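Local atomic coordinates of alpha-glucosidase (Bacteroides thetaiotaomicron, PDB entry 5XFM), a protein that probably cleaves terminal beta-L-arabinopyranosides and alpha-galactosides as a bifunctional, calcium-containing glycoside hydrolase of family 97. Residues Pro54-Asn58 / Phe124-Leu128; Asp306-Tyr311 / Asn333-Ile339; Trp554-Val560 / Thr577-Ala581. The protein carries 1 engineered substitution. All coordinates share one frame; numbering follows the deposited sequence.

Contact 1 of 3, residues Pro54-Asn58 / Phe124-Leu128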
loop_
_atom_site.group_PDB
_atom_site.type_symbol
_atom_site.label_atom_id
_atom_site.label_comp_id
_atom_site.label_asym_id
_atom_site.label_seq_id
_atom_site.Cartn_x
_atom_site.Cartn_y
_atom_site.Cartn_z
ATOM N N PRO A 54 11.385 5.809 -22.172
ATOM C CA PRO A 54 10.430 5.793 -23.283
ATOM C C PRO A 54 9.019 6.240 -22.889
ATOM O O PRO A 54 8.585 6.046 -21.749
ATOM C CB PRO A 54 10.428 4.321 -23.728
ATOM C CG PRO A 54 11.638 3.711 -23.104
ATOM C CD PRO A 54 11.872 4.464 -21.844
ATOM N N LEU A 55 8.336 6.869 -23.838
ATOM C CA LEU A 55 6.937 7.258 -23.696
ATOM C C LEU A 55 6.133 6.621 -24.813
ATOM O O LEU A 55 6.695 6.153 -25.802
ATOM C CB LEU A 55 6.775 8.780 -23.740
ATOM C CG LEU A 55 7.281 9.627 -22.575
ATOM C CD1 LEU A 55 7.296 11.093 -22.968
ATOM C CD2 LEU A 55 6.393 9.413 -21.364
ATOM N N GLY A 56 4.816 6.597 -24.671
ATOM C CA GLY A 56 3.991 6.230 -25.804
ATOM C C GLY A 56 3.176 4.983 -25.595
ATOM O O GLY A 56 3.127 4.436 -24.489
ATOM N N MET A 57 2.496 4.556 -26.653
ATOM C CA MET A 57 1.634 3.390 -26.556
ATOM C C MET A 57 1.269 2.864 -27.936
ATOM O O MET A 57 1.407 3.554 -28.936
ATOM C CB MET A 57 0.369 3.716 -25.762
ATOM C CG MET A 57 -0.517 4.761 -26.406
ATOM S SD MET A 57 -2.070 4.912 -25.517
ATOM C CE MET A 57 -1.443 5.391 -23.917
ATOM N N ASN A 58 0.813 1.624 -27.959
ATOM C CA ASN A 58 0.290 0.961 -29.137
ATOM C C ASN A 58 -1.205 0.711 -28.936
ATOM O O ASN A 58 -1.620 0.100 -27.929
ATOM C CB ASN A 58 1.062 -0.343 -29.354
ATOM C CG ASN A 58 0.637 -1.093 -30.595
ATOM O OD1 ASN A 58 0.114 -0.512 -31.531
ATOM N ND2 ASN A 58 0.871 -2.407 -30.602
ATOM N N PHE A 124 2.367 11.398 -14.311
ATOM C CA PHE A 124 2.056 11.700 -15.700
ATOM C C PHE A 124 1.121 10.690 -16.320
ATOM O O PHE A 124 1.092 9.533 -15.920
ATOM C CB PHE A 124 3.338 11.839 -16.541
ATOM C CG PHE A 124 4.033 10.544 -16.851
ATOM C CD1 PHE A 124 4.986 10.033 -15.987
ATOM C CD2 PHE A 124 3.775 9.867 -18.034
ATOM C CE1 PHE A 124 5.639 8.860 -16.278
ATOM C CE2 PHE A 124 4.427 8.686 -18.326
ATOM C CZ PHE A 124 5.359 8.183 -17.444
ATOM N N ARG A 125 0.317 11.148 -17.271
ATOM C CA ARG A 125 -0.629 10.244 -17.913
ATOM C C ARG A 125 -0.865 10.626 -19.361
ATOM O O ARG A 125 -0.492 11.716 -19.797
ATOM C CB ARG A 125 -1.962 10.217 -17.157
ATOM C CG ARG A 125 -2.767 11.501 -17.248
ATOM C CD ARG A 125 -4.216 11.272 -16.835
ATOM N NE ARG A 125 -4.939 12.534 -16.729
ATOM C CZ ARG A 125 -6.145 12.671 -16.184
ATOM N NH1 ARG A 125 -6.781 11.622 -15.673
ATOM N NH2 ARG A 125 -6.709 13.869 -16.139
ATOM N N TYR A 126 -1.448 9.703 -20.114
ATOM C CA TYR A 126 -1.805 9.972 -21.497
ATOM C C TYR A 126 -3.286 10.316 -21.611
ATOM O O TYR A 126 -4.106 9.803 -20.851
ATOM C CB TYR A 126 -1.492 8.767 -22.381
ATOM C CG TYR A 126 -0.083 8.243 -22.267
ATOM C CD1 TYR A 126 0.218 7.209 -21.393
ATOM C CD2 TYR A 126 0.947 8.770 -23.043
ATOM C CE1 TYR A 126 1.496 6.710 -21.287
ATOM C CE2 TYR A 126 2.234 8.280 -22.941
ATOM C CZ TYR A 126 2.504 7.247 -22.059
ATOM O OH TYR A 126 3.778 6.740 -21.947
ATOM N N THR A 127 -3.631 11.165 -22.571
ATOM C CA THR A 127 -5.030 11.390 -22.916
ATOM C C THR A 127 -5.256 11.036 -24.382
ATOM O O THR A 127 -4.360 11.202 -25.215
ATOM C CB THR A 127 -5.477 12.846 -22.644
ATOM O OG1 THR A 127 -4.633 13.767 -23.348
ATOM C CG2 THR A 127 -5.423 13.155 -21.153
ATOM N N LEU A 128 -6.444 10.519 -24.680
ATOM C CA LEU A 128 -6.844 10.207 -26.047
ATOM C C LEU A 128 -8.181 10.871 -26.354
ATOM O O LEU A 128 -9.175 10.610 -25.681
ATOM C CB LEU A 128 -6.956 8.696 -26.259
ATOM C CG LEU A 128 -5.701 7.830 -26.206
ATOM C CD1 LEU A 128 -6.092 6.411 -25.900
ATOM C CD2 LEU A 128 -4.976 7.893 -27.544
#
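Gly56 and Tyr126 are the closest backbone pair, with CA atoms 8.1 Å apart, and the two segments run in roughly the same direction, 33° from parallel. No backbone hydrogen bond links them; side chains bridge the gap between two sheets. Tyr126 crosses it. Its OH receives a hydrogen bond from the backbone N of Gly56, 2.9 Å long and fairly straight at 162°. The same hydroxyl is also hydrogen-bonded to OG1 of Thr144, on strand 136-147. That strand pairs with strand 47-59, so one tyrosine grips two neighbouring strands of the facing sheet.

Met57 and Tyr126 reach out from their own strands and lie alongside each other, head to tail. The bend of the Met57 chain at chi3 (60°) turns the methyl toward the root of the ring, where Met57 CE lies 3.5 Å from Tyr126 CD1. Met57 SD is 5.5 Å from the centroid of the Tyr126 ring, an oblique Met-aromatic contact. Met57 SD also meets Leu128 CD1 at 4.3 Å. At the hydroxyl end, Leu55 sends one branch inward. Its CD2 touches Phe124 CE2 at 3.7 Å and also lies 3.8 Å from Tyr126 OH. Phe124 in turn meets the ring of Tyr40.

All six touching residues are buried. The one polar side-chain atom among them, the tyrosine hydroxyl, is satisfied by its two bonds. Hydrogen bonding at the far end and methyl packing at the near end probably fix the tilt of the ring. The interface is thus mainly apolar, with one clear hydrogen bond across it, at the break in strand 47-59.

Contact 2 of 3, residues Asp306-Tyr311 / Asn333-Ile339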
loop_
_atom_site.group_PDB
_atom_site.type_symbol
_atom_site.label_atom_id
_atom_site.label_comp_id
_atom_site.label_asym_id
_atom_site.label_seq_id
_atom_site.Cartn_x
_atom_site.Cartn_y
_atom_site.Cartn_z
ATOM N N ASP A 306 -8.118 -21.964 11.926
ATOM C CA ASP A 306 -9.437 -22.456 11.516
ATOM C C ASP A 306 -10.224 -23.070 12.675
ATOM O O ASP A 306 -11.455 -23.075 12.671
ATOM C CB ASP A 306 -9.300 -23.497 10.398
ATOM C CG ASP A 306 -9.018 -22.875 9.030
ATOM O OD1 ASP A 306 -9.083 -21.636 8.886
ATOM O OD2 ASP A 306 -8.740 -23.643 8.085
ATOM N N GLY A 307 -9.510 -23.594 13.663
ATOM C CA GLY A 307 -10.142 -24.177 14.836
ATOM C C GLY A 307 -10.892 -23.160 15.678
ATOM O O GLY A 307 -11.696 -23.524 16.536
ATOM N N SER A 308 -10.633 -21.878 15.433
ATOM C CA SER A 308 -11.277 -20.813 16.196
ATOM C C SER A 308 -12.603 -20.351 15.588
ATOM O O SER A 308 -13.352 -19.588 16.205
ATOM C CB SER A 308 -10.328 -19.628 16.325
ATOM O OG SER A 308 -9.997 -19.120 15.046
ATOM N N ILE A 309 -12.902 -20.824 14.385
ATOM C CA ILE A 309 -14.111 -20.388 13.697
ATOM C C ILE A 309 -15.313 -21.181 14.190
ATOM O O ILE A 309 -15.786 -22.114 13.533
ATOM C CB ILE A 309 -13.970 -20.514 12.172
ATOM C CG1 ILE A 309 -12.693 -19.804 11.729
ATOM C CG2 ILE A 309 -15.175 -19.907 11.471
ATOM C CD1 ILE A 309 -12.705 -18.317 12.017
ATOM N N ASN A 310 -15.778 -20.801 15.375
ATOM C CA ASN A 310 -16.965 -21.375 15.994
ATOM C C ASN A 310 -17.557 -20.342 16.941
ATOM O O ASN A 310 -16.889 -19.375 17.295
ATOM C CB ASN A 310 -16.638 -22.675 16.742
ATOM C CG ASN A 310 -15.556 -22.484 17.790
ATOM O OD1 ASN A 310 -15.820 -21.993 18.887
ATOM N ND2 ASN A 310 -14.332 -22.877 17.457
ATOM N N TYR A 311 -18.803 -20.555 17.356
ATOM C CA TYR A 311 -19.534 -19.574 18.157
ATOM C C TYR A 311 -18.800 -19.152 19.436
ATOM O O TYR A 311 -18.647 -17.961 19.700
ATOM C CB TYR A 311 -20.923 -20.121 18.512
ATOM C CG TYR A 311 -21.873 -19.075 19.057
ATOM C CD1 TYR A 311 -21.870 -18.736 20.404
ATOM C CD2 TYR A 311 -22.758 -18.409 18.217
ATOM C CE1 TYR A 311 -22.732 -17.775 20.903
ATOM C CE2 TYR A 311 -23.623 -17.445 18.708
ATOM C CZ TYR A 311 -23.603 -17.135 20.053
ATOM O OH TYR A 311 -24.456 -16.178 20.550
ATOM N N ASN A 333 -12.543 -16.760 7.697
ATOM C CA ASN A 333 -13.105 -17.783 6.807
ATOM C C ASN A 333 -13.785 -18.966 7.518
ATOM O O ASN A 333 -13.507 -19.224 8.683
ATOM C CB ASN A 333 -12.009 -18.332 5.889
ATOM C CG ASN A 333 -10.825 -18.905 6.659
ATOM O OD1 ASN A 333 -10.911 -19.189 7.854
ATOM N ND2 ASN A 333 -9.716 -19.090 5.964
ATOM N N TRP A 334 -14.665 -19.649 6.779
ATOM C CA TRP A 334 -15.484 -20.801 7.199
ATOM C C TRP A 334 -16.714 -20.474 8.053
ATOM O O TRP A 334 -17.470 -21.387 8.395
ATOM C CB TRP A 334 -14.658 -21.850 7.965
ATOM C CG TRP A 334 -13.542 -22.463 7.192
ATOM C CD1 TRP A 334 -12.205 -22.324 7.434
ATOM C CD2 TRP A 334 -13.656 -23.302 6.039
ATOM N NE1 TRP A 334 -11.481 -23.035 6.512
ATOM C CE2 TRP A 334 -12.346 -23.642 5.641
ATOM C CE3 TRP A 334 -14.735 -23.800 5.305
ATOM C CZ2 TRP A 334 -12.087 -24.460 4.541
ATOM C CZ3 TRP A 334 -14.476 -24.612 4.211
ATOM C CH2 TRP A 334 -13.161 -24.931 3.839
ATOM N N TRP A 335 -16.933 -19.210 8.399
ATOM C CA TRP A 335 -17.995 -18.892 9.361
ATOM C C TRP A 335 -19.403 -19.234 8.865
ATOM O O TRP A 335 -20.278 -19.596 9.657
ATOM C CB TRP A 335 -17.947 -17.413 9.770
ATOM C CG TRP A 335 -18.301 -16.423 8.696
ATOM C CD1 TRP A 335 -17.430 -15.701 7.928
ATOM C CD2 TRP A 335 -19.620 -16.013 8.294
ATOM N NE1 TRP A 335 -18.122 -14.887 7.066
ATOM C CE2 TRP A 335 -19.466 -15.059 7.270
ATOM C CE3 TRP A 335 -20.911 -16.371 8.692
ATOM C CZ2 TRP A 335 -20.553 -14.458 6.641
ATOM C CZ3 TRP A 335 -21.990 -15.777 8.063
ATOM C CH2 TRP A 335 -21.804 -14.830 7.048
ATOM N N ASP A 336 -19.624 -19.138 7.560
ATOM C CA ASP A 336 -20.964 -19.371 7.030
ATOM C C ASP A 336 -21.368 -20.827 7.144
ATOM O O ASP A 336 -22.551 -21.152 7.171
ATOM C CB ASP A 336 -21.051 -18.942 5.570
ATOM C CG ASP A 336 -20.210 -19.817 4.670
ATOM O OD1 ASP A 336 -19.014 -19.987 4.978
ATOM O OD2 ASP A 336 -20.746 -20.366 3.685
ATOM N N THR A 337 -20.373 -21.702 7.202
ATOM C CA THR A 337 -20.618 -23.134 7.224
ATOM C C THR A 337 -20.435 -23.760 8.617
ATOM O O THR A 337 -21.010 -24.810 8.910
ATOM C CB THR A 337 -19.712 -23.837 6.188
ATOM O OG1 THR A 337 -20.310 -25.069 5.774
ATOM C CG2 THR A 337 -18.329 -24.093 6.748
ATOM N N ARG A 338 -19.626 -23.129 9.465
ATOM C CA ARG A 338 -19.326 -23.672 10.792
ATOM C C ARG A 338 -20.041 -22.922 11.920
ATOM O O ARG A 338 -20.062 -23.383 13.060
ATOM C CB ARG A 338 -17.814 -23.666 11.029
ATOM C CG ARG A 338 -17.076 -24.589 10.086
ATOM C CD ARG A 338 -15.572 -24.550 10.275
ATOM N NE ARG A 338 -14.908 -25.263 9.186
ATOM C CZ ARG A 338 -13.605 -25.517 9.136
ATOM N NH1 ARG A 338 -12.808 -25.113 10.119
ATOM N NH2 ARG A 338 -13.099 -26.168 8.097
ATOM N N ILE A 339 -20.615 -21.765 11.598
ATOM C CA ILE A 339 -21.438 -21.007 12.540
ATOM C C ILE A 339 -22.819 -20.715 11.951
ATOM O O ILE A 339 -23.845 -20.905 12.613
ATOM C CB ILE A 339 -20.762 -19.680 12.951
ATOM C CG1 ILE A 339 -19.447 -19.958 13.686
ATOM C CG2 ILE A 339 -21.687 -18.860 13.838
ATOM C CD1 ILE A 339 -18.539 -18.748 13.832
HETATM O O HOH W 1 -10.415 -26.056 7.938
HETATM O O HOH W 2 -20.635 -22.829 15.588
#
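Asp306-Tyr311 and Asn333-Ile339 lie in two successive beta-alpha loops of the TIM-barrel domain, following the adjacent strands 295-299 and 328-331. The Asn333 side chain lies about 9 Å from the bound calcium. Ile309, the centre of an inverse gamma turn, carries most of the apolar packing. With chi1 at -52°, both of its branches reach the turn before helix 335-338. Ile309 CG1 sits 3.2 Å from the carbonyl O of Asn333, and Ile309 CG2 lies 3.6 Å from Trp335 N. Ile339 packs at the other end, with Ile339 CD1 3.6 Å from Asn310 C.

The polar side is built on Asp306. Trp334 NE1 donates a weak hydrogen bond to Asp306 OD2, 3.2 Å long and bent to 135°. The carboxylate stands almost perpendicular to the indole, at 87°. Trp301 NE1 binds the other oxygen, OD1. A water donates to Asp306 OD2 at 2.9 Å and accepts from Arg338 NH2 at 2.7 Å, joining the opposite charges indirectly. The extended Arg338 chain lays its guanidinium over one face of Trp334, with NH2 above the ring centre. A second water donates to Arg338 O at 2.7 Å and accepts a weak, longer bond from Tyr311 N.

The contact sits where two helices begin. Asn310 is the N-cap of helix 311-324, and its amide also bonds Asp313. Trp334 is the N-cap of helix 335-338. Tyr311 reaches Ser346 on helix 341-353, while Trp335 packs on Met344 of that helix and bonds the carbonyl of Trp361 on strand 357-363.

Contact 3 of 3, residues Trp554-Val560 / Thr577-Ala581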
loop_
_atom_site.group_PDB
_atom_site.type_symbol
_atom_site.label_atom_id
_atom_site.label_comp_id
_atom_site.label_asym_id
_atom_site.label_seq_id
_atom_site.Cartn_x
_atom_site.Cartn_y
_atom_site.Cartn_z
ATOM N N TRP A 554 -4.011 9.121 11.442
ATOM C CA TRP A 554 -2.969 10.110 11.679
ATOM C C TRP A 554 -3.237 11.458 11.025
ATOM O O TRP A 554 -3.912 11.547 10.004
ATOM C CB TRP A 554 -1.630 9.562 11.188
ATOM C CG TRP A 554 -1.362 8.167 11.668
ATOM C CD1 TRP A 554 -1.486 7.016 10.945
ATOM C CD2 TRP A 554 -0.939 7.773 12.978
ATOM N NE1 TRP A 554 -1.158 5.932 11.719
ATOM C CE2 TRP A 554 -0.816 6.368 12.972
ATOM C CE3 TRP A 554 -0.644 8.471 14.154
ATOM C CZ2 TRP A 554 -0.417 5.646 14.097
ATOM C CZ3 TRP A 554 -0.242 7.751 15.272
ATOM C CH2 TRP A 554 -0.131 6.352 15.232
ATOM N N ASP A 555 -2.711 12.510 11.638
ATOM C CA ASP A 555 -2.808 13.847 11.075
ATOM C C ASP A 555 -1.554 14.231 10.296
ATOM O O ASP A 555 -1.604 15.091 9.417
ATOM C CB ASP A 555 -3.078 14.874 12.178
ATOM C CG ASP A 555 -4.503 14.817 12.677
ATOM O OD1 ASP A 555 -5.420 14.905 11.832
ATOM O OD2 ASP A 555 -4.709 14.690 13.903
ATOM N N GLU A 556 -0.439 13.578 10.606
ATOM C CA GLU A 556 0.851 13.948 10.030
ATOM C C GLU A 556 1.904 12.856 10.253
ATOM O O GLU A 556 1.872 12.139 11.259
ATOM C CB GLU A 556 1.335 15.273 10.626
ATOM C CG GLU A 556 2.570 15.864 9.956
ATOM C CD GLU A 556 3.112 17.067 10.705
ATOM O OE1 GLU A 556 2.406 17.581 11.603
ATOM O OE2 GLU A 556 4.250 17.489 10.401
ATOM N N THR A 557 2.821 12.722 9.300
ATOM C CA THR A 557 3.886 11.734 9.396
ATOM C C THR A 557 5.213 12.378 9.022
ATOM O O THR A 557 5.331 13.010 7.974
ATOM C CB THR A 557 3.624 10.522 8.477
ATOM O OG1 THR A 557 2.462 9.817 8.934
ATOM C CG2 THR A 557 4.820 9.572 8.477
ATOM N N ARG A 558 6.217 12.213 9.873
ATOM C CA ARG A 558 7.523 12.785 9.591
ATOM C C ARG A 558 8.601 11.705 9.646
ATOM O O ARG A 558 8.713 10.959 10.628
ATOM C CB ARG A 558 7.826 13.932 10.561
ATOM C CG ARG A 558 6.838 15.095 10.427
ATOM C CD ARG A 558 7.508 16.463 10.310
ATOM N NE ARG A 558 8.011 16.983 11.578
ATOM C CZ ARG A 558 7.350 17.840 12.352
ATOM N NH1 ARG A 558 6.144 18.269 12.001
ATOM N NH2 ARG A 558 7.890 18.268 13.485
ATOM N N PHE A 559 9.380 11.614 8.570
ATOM C CA PHE A 559 10.522 10.712 8.518
ATOM C C PHE A 559 11.675 11.307 9.309
ATOM O O PHE A 559 12.080 12.445 9.078
ATOM C CB PHE A 559 10.930 10.438 7.067
ATOM C CG PHE A 559 12.168 9.593 6.928
ATOM C CD1 PHE A 559 12.150 8.251 7.282
ATOM C CD2 PHE A 559 13.340 10.131 6.409
ATOM C CE1 PHE A 559 13.288 7.464 7.146
ATOM C CE2 PHE A 559 14.482 9.351 6.266
ATOM C CZ PHE A 559 14.456 8.014 6.636
ATOM N N VAL A 560 12.182 10.533 10.259
ATOM C CA VAL A 560 13.247 10.991 11.139
ATOM C C VAL A 560 14.595 10.437 10.703
ATOM O O VAL A 560 15.551 11.187 10.521
ATOM C CB VAL A 560 12.974 10.574 12.598
ATOM C CG1 VAL A 560 14.028 11.155 13.522
ATOM C CG2 VAL A 560 11.581 11.018 13.021
ATOM N N THR A 577 -0.827 14.799 19.941
ATOM C CA THR A 577 0.072 13.773 20.477
ATOM C C THR A 577 1.041 13.214 19.439
ATOM O O THR A 577 0.621 12.714 18.389
ATOM C CB THR A 577 -0.716 12.591 21.070
ATOM O OG1 THR A 577 -1.815 13.082 21.842
ATOM C CG2 THR A 577 0.189 11.746 21.951
ATOM N N TRP A 578 2.332 13.264 19.753
ATOM C CA TRP A 578 3.351 12.713 18.862
ATOM C C TRP A 578 3.841 11.346 19.321
ATOM O O TRP A 578 4.100 11.120 20.515
ATOM C CB TRP A 578 4.545 13.666 18.728
ATOM C CG TRP A 578 4.365 14.731 17.678
ATOM C CD1 TRP A 578 4.008 16.033 17.880
ATOM C CD2 TRP A 578 4.534 14.579 16.260
ATOM N NE1 TRP A 578 3.943 16.700 16.677
ATOM C CE2 TRP A 578 4.261 15.828 15.669
ATOM C CE3 TRP A 578 4.887 13.505 15.435
ATOM C CZ2 TRP A 578 4.334 16.034 14.293
ATOM C CZ3 TRP A 578 4.955 13.711 14.073
ATOM C CH2 TRP A 578 4.682 14.966 13.514
ATOM N N TYR A 579 3.940 10.442 18.347
ATOM C CA TYR A 579 4.445 9.089 18.539
ATOM C C TYR A 579 5.685 8.853 17.676
ATOM O O TYR A 579 5.593 8.831 16.451
ATOM C CB TYR A 579 3.377 8.052 18.172
ATOM C CG TYR A 579 2.077 8.112 18.953
ATOM C CD1 TYR A 579 1.137 9.108 18.713
ATOM C CD2 TYR A 579 1.768 7.135 19.895
ATOM C CE1 TYR A 579 -0.060 9.150 19.415
ATOM C CE2 TYR A 579 0.577 7.169 20.600
ATOM C CZ TYR A 579 -0.331 8.177 20.356
ATOM O OH TYR A 579 -1.514 8.209 21.054
ATOM N N LEU A 580 6.842 8.664 18.298
ATOM C CA LEU A 580 8.029 8.273 17.548
ATOM C C LEU A 580 8.281 6.777 17.718
ATOM O O LEU A 580 8.256 6.248 18.827
ATOM C CB LEU A 580 9.257 9.076 17.981
ATOM C CG LEU A 580 10.502 8.760 17.147
ATOM C CD1 LEU A 580 11.185 10.029 16.702
ATOM C CD2 LEU A 580 11.468 7.883 17.921
ATOM N N ALA A 581 8.511 6.095 16.605
ATOM C CA ALA A 581 8.757 4.667 16.634
ATOM C C ALA A 581 9.994 4.342 15.818
ATOM O O ALA A 581 10.204 4.900 14.732
ATOM C CB ALA A 581 7.554 3.904 16.112
#
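Trp554 and Tyr579 form the aromatic part of this contact. It is a T-shaped pair, with the edge of the Trp554 six-membered ring turned toward the face of Tyr579. The centroids are 5.8 Å apart and the planes meet at 75°. The closest atoms are Trp554 CZ3 and Tyr579 CD1, at 3.9 Å. Arg572 adds a cation-pi contact to Trp554.

Charged groups gather around the far rim of Trp578. Arg558 bends at chi2 and at chi3 (-77°), which brings its guanidinium back toward Glu556. There Arg558 NH1 makes a salt bridge of 2.6 Å with Glu556 OE2. Trp578 CZ2 lies over one face of the Arg558 guanidinium, toward its rim, 3.7 Å from Arg558 NH1; the planes are 57° apart, so this is no flat stack. Glu556 CD comes within 3.8 Å of Trp578 CH2. Its other oxygen, OE1, is salt-bridged to Arg573, so the carboxylate is held by two arginines.

An aliphatic touch, Val560 CG2 against Leu580 CD1 at 3.8 Å, completes the contact.

No hydrogen bond joins the segments directly. Strand 567-574 runs between them and is antiparallel to both; the axes of the short segments 556-560 and 577-581 come within 9.2 Å of each other. Asp555 and Glu556 both face Arg573 in a classic beta bulge. The arrangement is that of next-but-one strands in the antiparallel sheet of the C-terminal domain, meeting through their side chains across the middle strand.

The three contacts follow one another along the chain, each in a different domain. Contact 1 joins the two large antiparallel sheets of the N-terminal domain. Contact 2 joins neighbouring loops of the TIM barrel. Contact 3 lies within one sheet of the C-terminal domain. The centres of contact 1 and contact 2 are about 48 Å apart, on opposite sides of the chain's centre. Contact 3 is centred about 37 Å from contact 1 and about 38 Å from contact 2. None touch. Each is therefore a local contact within its own part of the fold. In contact 2 the side chain of Asn333 is about 9 Å from the calcium, whose site is formed by Glu174, Glu452 and Glu458, from both the N-terminal and barrel regions.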